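Local coordinates for protein putative TRAP PERIPLASMIC SOLUTE BINDING PROTEIN (Haemophilus influenzae, PDB 4PBQ) that binds L-gulonate in the crystal and probably serves as the periplasmic solute receptor of a TRAP transport system, at residues Phe146-Ser151 against Lys222-Ser227; Ile41-Tyr46 against Lys259-Lys264; Thr89-Gln94 against Phe231-Leu236. All blocks are in the same frame, centred on the assembly; numbering follows the deposited sequence.

Contact 1. Residues Phe146-Ser151 against Lys222-Ser227; sequences FRVISS and KYIIQS. With 2UF (L-gulonate), chain D.
Ile149 and Ser151 form hydrogen-bonded antiparallel pairs with Ile225 and Tyr223 in a mixed sheet. The bond from Ile225 N to Ile149 O is short, 2.7 Å, and almost straight at 175°. Its return, Ile149 N to Ile225 O, measures 3.0 Å. Ile225 O also takes Ser227 N, across the inverse gamma turn centred on Gln226. Ser150 and Ile224 form the non-hydrogen-bonded pair between, where Ile224 CA brings a CA-H...O contact to Ile149 O.

Apolar contacts lie on both faces. On one, Val148 CG2 meets Ile224 CG2 at 3.7 Å, and helix 209-214 covers them. On the other, Ile225 reaches along the strand, and its CD1 lies 3.9 Å from Ser151 CB. Ser227 OG sits 3.5 Å from Ile149 CG1, but its hydrogen-bond partner is His229.

The polar end of Arg147 turns away from the pairing, its chain bent at chi3 (79°). NH1 hydrogen-bonds O5 of L-gulonate (2.9 Å) and NH2 its O6B (3.0 Å). The ligand lies at the guanidinium edge. Glu206 pairs with NE and Ser232 with NH1, which should fix its rotation. It thus spans carboxylate and neighbouring hydroxyl; an arginine on the substrate carboxylate is a hallmark of TRAP receptors.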
loop_
_atom_site.group_PDB
_atom_site.type_symbol
_atom_site.label_atom_id
_atom_site.label_comp_id
_atom_site.label_asym_id
_atom_site.label_seq_id
_atom_site.Cartn_x
_atom_site.Cartn_y
_atom_site.Cartn_z
ATOM N N PHE A 146 -6.315 -5.014 0.899
ATOM C CA PHE A 146 -5.941 -6.253 0.227
ATOM C C PHE A 146 -5.939 -6.087 -1.263
ATOM O O PHE A 146 -6.818 -5.456 -1.841
ATOM C CB PHE A 146 -6.873 -7.370 0.623
ATOM C CG PHE A 146 -6.635 -7.880 2.016
ATOM C CD1 PHE A 146 -5.656 -8.830 2.268
ATOM C CD2 PHE A 146 -7.385 -7.398 3.067
ATOM C CE1 PHE A 146 -5.438 -9.297 3.548
ATOM C CE2 PHE A 146 -7.182 -7.851 4.365
ATOM C CZ PHE A 146 -6.214 -8.799 4.617
ATOM N N ARG A 147 -4.976 -6.741 -1.903
ATOM C CA ARG A 147 -4.853 -6.640 -3.339
ATOM C C ARG A 147 -5.633 -7.745 -4.067
ATOM O O ARG A 147 -5.651 -8.901 -3.642
ATOM C CB ARG A 147 -3.367 -6.684 -3.730
ATOM C CG ARG A 147 -2.562 -5.567 -3.073
ATOM C CD ARG A 147 -1.120 -5.663 -3.341
ATOM N NE ARG A 147 -0.685 -5.177 -4.649
ATOM C CZ ARG A 147 -0.316 -3.931 -4.908
ATOM N NH1 ARG A 147 -0.322 -3.018 -3.942
ATOM N NH2 ARG A 147 0.090 -3.608 -6.112
ATOM N N VAL A 148 -6.280 -7.349 -5.154
ATOM C CA VAL A 148 -7.034 -8.263 -6.015
ATOM C C VAL A 148 -6.455 -8.187 -7.433
ATOM O O VAL A 148 -5.749 -7.237 -7.780
ATOM C CB VAL A 148 -8.556 -7.995 -5.988
ATOM C CG1 VAL A 148 -9.069 -8.109 -4.578
ATOM C CG2 VAL A 148 -8.905 -6.631 -6.576
ATOM N N ILE A 149 -6.712 -9.212 -8.234
ATOM C CA ILE A 149 -6.204 -9.252 -9.607
ATOM C C ILE A 149 -7.249 -8.784 -10.609
ATOM O O ILE A 149 -8.359 -9.299 -10.650
ATOM C CB ILE A 149 -5.785 -10.691 -9.980
ATOM C CG1 ILE A 149 -4.676 -11.171 -9.037
ATOM C CG2 ILE A 149 -5.319 -10.743 -11.433
ATOM C CD1 ILE A 149 -4.369 -12.669 -9.162
ATOM N N SER A 150 -6.913 -7.767 -11.391
ATOM C CA SER A 150 -7.752 -7.370 -12.494
ATOM C C SER A 150 -7.167 -7.962 -13.780
ATOM O O SER A 150 -5.960 -8.117 -13.900
ATOM C CB SER A 150 -7.882 -5.858 -12.591
ATOM O OG SER A 150 -6.682 -5.216 -12.939
ATOM N N SER A 151 -8.018 -8.278 -14.740
ATOM C CA SER A 151 -7.580 -9.091 -15.853
ATOM C C SER A 151 -8.539 -9.044 -17.025
ATOM O O SER A 151 -9.756 -9.051 -16.841
ATOM C CB SER A 151 -7.451 -10.545 -15.376
ATOM O OG SER A 151 -7.037 -11.355 -16.444
ATOM N N LYS A 222 -12.131 -6.380 -17.550
ATOM C CA LYS A 222 -13.436 -7.042 -17.388
ATOM C C LYS A 222 -13.511 -7.813 -16.075
ATOM O O LYS A 222 -14.500 -7.725 -15.357
ATOM C CB LYS A 222 -13.688 -7.994 -18.550
ATOM C CG LYS A 222 -15.065 -8.667 -18.528
ATOM C CD LYS A 222 -15.305 -9.443 -19.837
ATOM C CE LYS A 222 -16.788 -9.710 -20.107
ATOM N NZ LYS A 222 -17.279 -11.000 -19.533
ATOM N N TYR A 223 -12.468 -8.577 -15.769
ATOM C CA TYR A 223 -12.518 -9.478 -14.632
ATOM C C TYR A 223 -11.743 -8.969 -13.453
ATOM O O TYR A 223 -10.644 -8.424 -13.587
ATOM C CB TYR A 223 -12.011 -10.881 -15.016
ATOM C CG TYR A 223 -12.777 -11.497 -16.163
ATOM C CD1 TYR A 223 -13.990 -12.121 -15.948
ATOM C CD2 TYR A 223 -12.296 -11.421 -17.456
ATOM C CE1 TYR A 223 -14.704 -12.680 -16.994
ATOM C CE2 TYR A 223 -13.002 -11.962 -18.513
ATOM C CZ TYR A 223 -14.206 -12.595 -18.273
ATOM O OH TYR A 223 -14.911 -13.137 -19.323
ATOM N N ILE A 224 -12.329 -9.161 -12.288
ATOM C CA ILE A 224 -11.657 -8.877 -11.031
ATOM C C ILE A 224 -11.741 -10.117 -10.190
ATOM O O ILE A 224 -12.824 -10.624 -9.891
ATOM C CB ILE A 224 -12.275 -7.661 -10.299
ATOM C CG1 ILE A 224 -12.171 -6.417 -11.175
ATOM C CG2 ILE A 224 -11.568 -7.435 -8.976
ATOM C CD1 ILE A 224 -12.862 -5.188 -10.609
ATOM N N ILE A 225 -10.584 -10.650 -9.856
ATOM C CA ILE A 225 -10.507 -11.891 -9.117
ATOM C C ILE A 225 -10.077 -11.603 -7.674
ATOM O O ILE A 225 -8.971 -11.088 -7.427
ATOM C CB ILE A 225 -9.541 -12.850 -9.819
ATOM C CG1 ILE A 225 -9.994 -13.093 -11.282
ATOM C CG2 ILE A 225 -9.443 -14.143 -9.040
ATOM C CD1 ILE A 225 -9.386 -12.124 -12.352
ATOM N N GLN A 226 -10.952 -11.939 -6.728
ATOM C CA GLN A 226 -10.764 -11.559 -5.329
ATOM C C GLN A 226 -9.765 -12.429 -4.572
ATOM O O GLN A 226 -10.092 -13.100 -3.600
ATOM C CB GLN A 226 -12.092 -11.552 -4.610
ATOM C CG GLN A 226 -12.082 -10.836 -3.301
ATOM C CD GLN A 226 -13.468 -10.811 -2.702
ATOM O OE1 GLN A 226 -13.767 -11.550 -1.757
ATOM N NE2 GLN A 226 -14.343 -9.993 -3.283
ATOM N N SER A 227 -8.531 -12.376 -5.022
ATOM C CA SER A 227 -7.456 -13.162 -4.441
ATOM C C SER A 227 -7.063 -12.730 -3.033
ATOM O O SER A 227 -6.801 -13.565 -2.179
ATOM C CB SER A 227 -6.245 -13.123 -5.369
ATOM O OG SER A 227 -5.905 -11.797 -5.766
HETATM O O6A 2UF D . 2.041 0.782 -7.774
HETATM C C6 2UF D . 1.432 -0.045 -7.082
HETATM O O6B 2UF D . 0.810 -1.029 -7.511
HETATM C C5 2UF D . 1.409 0.209 -5.560
HETATM O O5 2UF D . 0.226 -0.350 -5.031
HETATM C C4 2UF D . 2.638 -0.429 -4.876
HETATM O O4 2UF D . 3.837 0.226 -5.322
HETATM C C3 2UF D . 2.495 -0.327 -3.342
HETATM O O3 2UF D . 2.167 1.033 -2.894
HETATM C C2 2UF D . 3.779 -0.780 -2.627
HETATM O O2 2UF D . 3.394 -0.967 -1.279
HETATM C C1 2UF D . 4.291 -2.153 -3.162
HETATM O O1 2UF D . 5.386 -2.561 -2.325
#

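Contact 2. Residues Ile41-Tyr46 against Lys259-Lys264; sequences IALQEY and KLYQEK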
loop_
_atom_site.group_PDB
_atom_site.type_symbol
_atom_site.label_atom_id
_atom_site.label_comp_id
_atom_site.label_asym_id
_atom_site.label_seq_id
_atom_site.Cartn_x
_atom_site.Cartn_y
_atom_site.Cartn_z
ATOM N N ILE A 41 -8.918 12.169 1.597
ATOM C CA ILE A 41 -10.014 12.799 2.328
ATOM C C ILE A 41 -9.631 12.958 3.790
ATOM O O ILE A 41 -9.814 14.025 4.372
ATOM C CB ILE A 41 -11.308 11.965 2.188
ATOM C CG1 ILE A 41 -11.830 12.043 0.741
ATOM C CG2 ILE A 41 -12.389 12.480 3.096
ATOM C CD1 ILE A 41 -12.905 11.028 0.414
ATOM N N ALA A 42 -9.084 11.899 4.380
ATOM C CA ALA A 42 -8.642 11.953 5.776
ATOM C C ALA A 42 -7.451 12.897 6.002
ATOM O O ALA A 42 -7.373 13.556 7.042
ATOM C CB ALA A 42 -8.343 10.536 6.296
ATOM N N LEU A 43 -6.534 12.974 5.040
ATOM C CA LEU A 43 -5.448 13.947 5.096
ATOM C C LEU A 43 -6.018 15.357 5.130
ATOM O O LEU A 43 -5.574 16.201 5.911
ATOM C CB LEU A 43 -4.542 13.820 3.876
ATOM C CG LEU A 43 -3.467 12.754 3.889
ATOM C CD1 LEU A 43 -2.750 12.787 2.563
ATOM C CD2 LEU A 43 -2.478 12.921 5.043
ATOM N N GLN A 44 -6.995 15.622 4.269
ATOM C CA GLN A 44 -7.615 16.954 4.212
ATOM C C GLN A 44 -8.320 17.347 5.498
ATOM O O GLN A 44 -8.161 18.473 5.983
ATOM C CB GLN A 44 -8.652 17.033 3.091
ATOM C CG GLN A 44 -8.163 16.939 1.678
ATOM C CD GLN A 44 -9.330 16.967 0.668
ATOM O OE1 GLN A 44 -10.244 16.113 0.697
ATOM N NE2 GLN A 44 -9.297 17.944 -0.226
ATOM N N GLU A 45 -9.118 16.439 6.033
ATOM C CA GLU A 45 -10.027 16.793 7.118
ATOM C C GLU A 45 -9.380 16.692 8.494
ATOM O O GLU A 45 -9.783 17.411 9.421
ATOM C CB GLU A 45 -11.263 15.907 7.067
ATOM C CG GLU A 45 -12.151 16.196 5.891
ATOM C CD GLU A 45 -12.458 17.678 5.753
ATOM O OE1 GLU A 45 -12.825 18.312 6.789
ATOM O OE2 GLU A 45 -12.296 18.201 4.616
ATOM N N TYR A 46 -8.413 15.784 8.634
ATOM C CA TYR A 46 -7.886 15.427 9.956
ATOM C C TYR A 46 -6.405 15.773 10.120
ATOM O O TYR A 46 -6.020 16.354 11.127
ATOM C CB TYR A 46 -8.147 13.939 10.281
ATOM C CG TYR A 46 -9.604 13.603 10.137
ATOM C CD1 TYR A 46 -10.545 14.185 10.966
ATOM C CD2 TYR A 46 -10.045 12.749 9.137
ATOM C CE1 TYR A 46 -11.885 13.919 10.805
ATOM C CE2 TYR A 46 -11.384 12.480 8.975
ATOM C CZ TYR A 46 -12.291 13.056 9.809
ATOM O OH TYR A 46 -13.626 12.784 9.651
ATOM N N LYS A 259 -2.446 10.431 14.525
ATOM C CA LYS A 259 -3.274 9.441 15.232
ATOM C C LYS A 259 -4.743 9.555 14.825
ATOM O O LYS A 259 -5.384 8.536 14.526
ATOM C CB LYS A 259 -3.127 9.602 16.738
ATOM C CG LYS A 259 -4.011 8.659 17.573
ATOM C CD LYS A 259 -3.747 8.835 19.065
ATOM C CE LYS A 259 -4.521 7.820 19.900
ATOM N NZ LYS A 259 -5.985 7.868 19.621
ATOM N N LEU A 260 -5.265 10.792 14.791
ATOM C CA LEU A 260 -6.624 11.054 14.303
ATOM C C LEU A 260 -6.769 10.648 12.830
ATOM O O LEU A 260 -7.736 9.962 12.460
ATOM C CB LEU A 260 -6.984 12.534 14.471
ATOM C CG LEU A 260 -8.426 12.955 14.146
ATOM C CD1 LEU A 260 -9.439 12.267 15.061
ATOM C CD2 LEU A 260 -8.575 14.492 14.237
ATOM N N TYR A 261 -5.806 11.040 11.993
ATOM C CA TYR A 261 -5.783 10.604 10.593
ATOM C C TYR A 261 -5.909 9.071 10.516
ATOM O O TYR A 261 -6.736 8.543 9.769
ATOM C CB TYR A 261 -4.510 11.064 9.888
ATOM C CG TYR A 261 -4.282 10.308 8.595
ATOM C CD1 TYR A 261 -4.892 10.724 7.419
ATOM C CD2 TYR A 261 -3.516 9.156 8.559
ATOM C CE1 TYR A 261 -4.712 10.038 6.237
ATOM C CE2 TYR A 261 -3.357 8.449 7.387
ATOM C CZ TYR A 261 -3.965 8.901 6.222
ATOM O OH TYR A 261 -3.838 8.227 5.025
ATOM N N GLN A 262 -5.120 8.374 11.323
ATOM C CA GLN A 262 -5.043 6.914 11.225
ATOM C C GLN A 262 -6.388 6.284 11.587
ATOM O O GLN A 262 -6.884 5.407 10.870
ATOM C CB GLN A 262 -3.925 6.363 12.111
ATOM C CG GLN A 262 -3.800 4.862 12.047
ATOM C CD GLN A 262 -2.549 4.358 12.704
ATOM O OE1 GLN A 262 -1.465 4.943 12.565
ATOM N NE2 GLN A 262 -2.684 3.271 13.434
ATOM N N GLU A 263 -6.979 6.710 12.703
ATOM C CA GLU A 263 -8.257 6.159 13.134
ATOM C C GLU A 263 -9.313 6.412 12.070
ATOM O O GLU A 263 -10.073 5.520 11.712
ATOM C CB GLU A 263 -8.720 6.795 14.453
ATOM C CG GLU A 263 -10.181 6.513 14.800
ATOM C CD GLU A 263 -10.765 7.494 15.831
ATOM O OE1 GLU A 263 -9.984 8.257 16.450
ATOM O OE2 GLU A 263 -12.009 7.509 15.999
ATOM N N LYS A 264 -9.369 7.644 11.578
ATOM C CA LYS A 264 -10.420 8.029 10.644
ATOM C C LYS A 264 -10.217 7.393 9.271
ATOM O O LYS A 264 -11.206 7.047 8.584
ATOM C CB LYS A 264 -10.487 9.559 10.508
ATOM C CG LYS A 264 -10.922 10.237 11.805
ATOM C CD LYS A 264 -12.382 9.944 12.126
ATOM C CE LYS A 264 -12.900 10.886 13.187
ATOM N NZ LYS A 264 -13.734 10.190 14.193
#
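Tyr46 and Lys264 carry the contact between the two segments. The aliphatic part of the lysine lies over one face of the tyrosine ring. Lys264 CG stands 3.6 Å from the ring centroid and 9° off the normal, a CH-pi contact. Lys264 CB comes to 3.4 Å from Tyr46 CE2. The lysine chain is bent at chi2, and its CD and CE pass on over the CZ side of the ring. The two side chains cross at about a right angle. Glu45 CB covers the opposite ring face, so the ring is held between its own helix and the lysine.

The remaining contacts are mostly apolar. Leu260 CD2 approaches Tyr46 CD1 at 3.8 Å. With CG anti to the backbone N (chi1 164°), the ring of Tyr261 ends near Ala42 and Leu43. Its CD1 rests 3.6 Å from Ala42 CB. Its CE1 lies 3.8 Å from Leu43 CG, and Leu43 N meets the ring at its edge, in plane. The small Ala42 lets the ring come close to the helix backbone. Ile88 of strand 86-89 touches both Leu43 and Tyr261.

The short axes approach to 9.2 Å at 138° between their directions. This is plain helix-helix packing: segments 41-46 and 259-264 cross obliquely where helices 38-54 and 248-281 meet, on the sheet of an alpha/beta solute-binding fold.

Contact 3. Residues Thr89-Gln94 against Phe231-Leu236; sequences TGLLLQ and FSPGLL. With 2UF (L-gulonate), chain D.
Thr89 and Leu235 form one antiparallel, hydrogen-bonded pair, after which the chain at Gly90 leaves the strand. Leu235 N donates to Thr89 O at 2.8 Å and 164°. The reverse bond, Thr89 N to Leu235 O, is longer at 3.3 Å.

Leu91 carries the side-chain packing. Its CD2 meets Leu235 CD1 at 3.7 Å, and its CD1 lies 4.1 Å from Pro233 CD. It crosses both residues at about a right angle. Its CG is anti to the carbonyl carbon (chi1 -50°), and both methyls reach the strand. Thr89 OG1 donates to Gly90 O at 2.9 Å, which probably steadies the loop.

The same loop serves the ligand. Leu91 N donates to O2 of L-gulonate at 2.9 Å. Gly90 CA is 3.2 Å from that oxygen, and its lack of a side chain allows this approach. Leu92 CD2 packs 3.6 Å from O4 of the sugar acid.

Around the contact, Glu72 at the start of helix 72-81 accepts from Gly90 N and also binds the ligand. Ile75 and Val76 of that helix pack on Thr89. Strand 231-239 lies between strands 86-89 and 136-151 in the sheet, with Trp103 touching Leu91 and Pro233.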
loop_
_atom_site.group_PDB
_atom_site.type_symbol
_atom_site.label_atom_id
_atom_site.label_comp_id
_atom_site.label_asym_id
_atom_site.label_seq_id
_atom_site.Cartn_x
_atom_site.Cartn_y
_atom_site.Cartn_z
ATOM N N THR A 89 3.263 6.625 0.942
ATOM C CA THR A 89 3.737 5.621 -0.013
ATOM C C THR A 89 3.388 4.255 0.551
ATOM O O THR A 89 3.065 4.136 1.726
ATOM C CB THR A 89 5.253 5.668 -0.261
ATOM O OG1 THR A 89 5.991 5.208 0.883
ATOM C CG2 THR A 89 5.721 7.080 -0.601
ATOM N N GLY A 90 3.547 3.247 -0.301
ATOM C CA GLY A 90 3.619 1.869 0.149
ATOM C C GLY A 90 5.031 1.524 0.582
ATOM O O GLY A 90 5.783 2.368 1.098
ATOM N N LEU A 91 5.421 0.268 0.364
ATOM C CA LEU A 91 6.597 -0.263 1.047
ATOM C C LEU A 91 7.834 -0.345 0.135
ATOM O O LEU A 91 8.676 -1.220 0.308
ATOM C CB LEU A 91 6.276 -1.683 1.573
ATOM C CG LEU A 91 4.980 -1.834 2.386
ATOM C CD1 LEU A 91 4.844 -3.233 3.001
ATOM C CD2 LEU A 91 4.910 -0.802 3.487
ATOM N N LEU A 92 7.954 0.557 -0.830
ATOM C CA LEU A 92 9.025 0.457 -1.822
ATOM C C LEU A 92 10.422 0.619 -1.220
ATOM O O LEU A 92 11.399 0.144 -1.815
ATOM C CB LEU A 92 8.823 1.454 -2.954
ATOM C CG LEU A 92 7.549 1.358 -3.779
ATOM C CD1 LEU A 92 7.626 2.325 -4.911
ATOM C CD2 LEU A 92 7.309 -0.086 -4.271
ATOM N N LEU A 93 10.521 1.243 -0.047
ATOM C CA LEU A 93 11.794 1.340 0.654
ATOM C C LEU A 93 12.340 -0.049 0.987
ATOM O O LEU A 93 13.518 -0.189 1.339
ATOM C CB LEU A 93 11.657 2.168 1.928
ATOM C CG LEU A 93 12.987 2.516 2.599
ATOM C CD1 LEU A 93 13.841 3.335 1.681
ATOM C CD2 LEU A 93 12.705 3.297 3.892
ATOM N N GLN A 94 11.528 -1.089 0.820
ATOM C CA GLN A 94 12.033 -2.452 1.004
ATOM C C GLN A 94 13.208 -2.764 0.070
ATOM O O GLN A 94 13.981 -3.693 0.339
ATOM C CB GLN A 94 10.932 -3.492 0.813
ATOM C CG GLN A 94 10.464 -3.660 -0.640
ATOM C CD GLN A 94 11.297 -4.666 -1.425
ATOM O OE1 GLN A 94 11.604 -5.755 -0.940
ATOM N NE2 GLN A 94 11.651 -4.309 -2.652
ATOM N N PHE A 231 -1.622 -7.706 1.543
ATOM C CA PHE A 231 -2.239 -6.511 2.137
ATOM C C PHE A 231 -1.282 -5.344 1.992
ATOM O O PHE A 231 -0.137 -5.434 2.402
ATOM C CB PHE A 231 -2.553 -6.688 3.630
ATOM C CG PHE A 231 -3.229 -5.471 4.226
ATOM C CD1 PHE A 231 -4.612 -5.316 4.161
ATOM C CD2 PHE A 231 -2.477 -4.443 4.757
ATOM C CE1 PHE A 231 -5.225 -4.156 4.677
ATOM C CE2 PHE A 231 -3.090 -3.287 5.273
ATOM C CZ PHE A 231 -4.455 -3.151 5.216
ATOM N N SER A 232 -1.754 -4.231 1.436
ATOM C CA SER A 232 -0.916 -3.053 1.231
ATOM C C SER A 232 -1.271 -1.914 2.191
ATOM O O SER A 232 -2.342 -1.317 2.076
ATOM C CB SER A 232 -1.082 -2.579 -0.197
ATOM O OG SER A 232 -0.326 -3.354 -1.112
ATOM N N PRO A 233 -0.373 -1.605 3.123
ATOM C CA PRO A 233 -0.548 -0.404 3.953
ATOM C C PRO A 233 -0.110 0.840 3.201
ATOM O O PRO A 233 0.720 0.751 2.298
ATOM C CB PRO A 233 0.416 -0.630 5.102
ATOM C CG PRO A 233 1.139 -1.868 4.825
ATOM C CD PRO A 233 0.894 -2.278 3.432
ATOM N N GLY A 234 -0.670 1.978 3.589
ATOM C CA GLY A 234 -0.208 3.276 3.126
ATOM C C GLY A 234 0.443 4.015 4.290
ATOM O O GLY A 234 -0.214 4.340 5.289
ATOM N N LEU A 235 1.746 4.257 4.179
ATOM C CA LEU A 235 2.534 4.831 5.262
ATOM C C LEU A 235 2.553 6.349 5.167
ATOM O O LEU A 235 3.004 6.898 4.171
ATOM C CB LEU A 235 3.974 4.302 5.203
ATOM C CG LEU A 235 4.267 2.910 5.785
ATOM C CD1 LEU A 235 3.281 1.898 5.419
ATOM C CD2 LEU A 235 5.698 2.520 5.314
ATOM N N LEU A 236 2.083 7.020 6.212
ATOM C CA LEU A 236 2.174 8.477 6.283
ATOM C C LEU A 236 3.489 8.824 6.921
ATOM O O LEU A 236 3.763 8.427 8.059
ATOM C CB LEU A 236 1.052 9.030 7.155
ATOM C CG LEU A 236 1.075 10.527 7.413
ATOM C CD1 LEU A 236 1.013 11.318 6.113
ATOM C CD2 LEU A 236 -0.122 10.864 8.289
HETATM O O6A 2UF D . 2.041 0.782 -7.774
HETATM C C6 2UF D . 1.432 -0.045 -7.082
HETATM O O6B 2UF D . 0.810 -1.029 -7.511
HETATM C C5 2UF D . 1.409 0.209 -5.560
HETATM O O5 2UF D . 0.226 -0.350 -5.031
HETATM C C4 2UF D . 2.638 -0.429 -4.876
HETATM O O4 2UF D . 3.837 0.226 -5.322
HETATM C C3 2UF D . 2.495 -0.327 -3.342
HETATM O O3 2UF D . 2.167 1.033 -2.894
HETATM C C2 2UF D . 3.779 -0.780 -2.627
HETATM O O2 2UF D . 3.394 -0.967 -1.279
HETATM C C1 2UF D . 4.291 -2.153 -3.162
HETATM O O1 2UF D . 5.386 -2.561 -2.325
#

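Contact 3 is the core of the three: its centre lies about 5 Å from the centre of the chain. Contact 1 is also largely buried, though farther out. Contact 2 is only partly buried. Contacts 1 and 3 share one mixed sheet, in which strands 136-151 and 231-239 are neighbours. They meet through Arg147 and Ser232, and Phe146 packs edge-to-face on Phe231. Both touch L-gulonate, contact 1 by a charged side chain and contact 3 through a backbone N-H. Contact 2 lacks backbone pairing and relies on side chains. It joins contact 3 through Leu236, which packs against Tyr261 and Leu43. Contacts 1 and 2 do not touch.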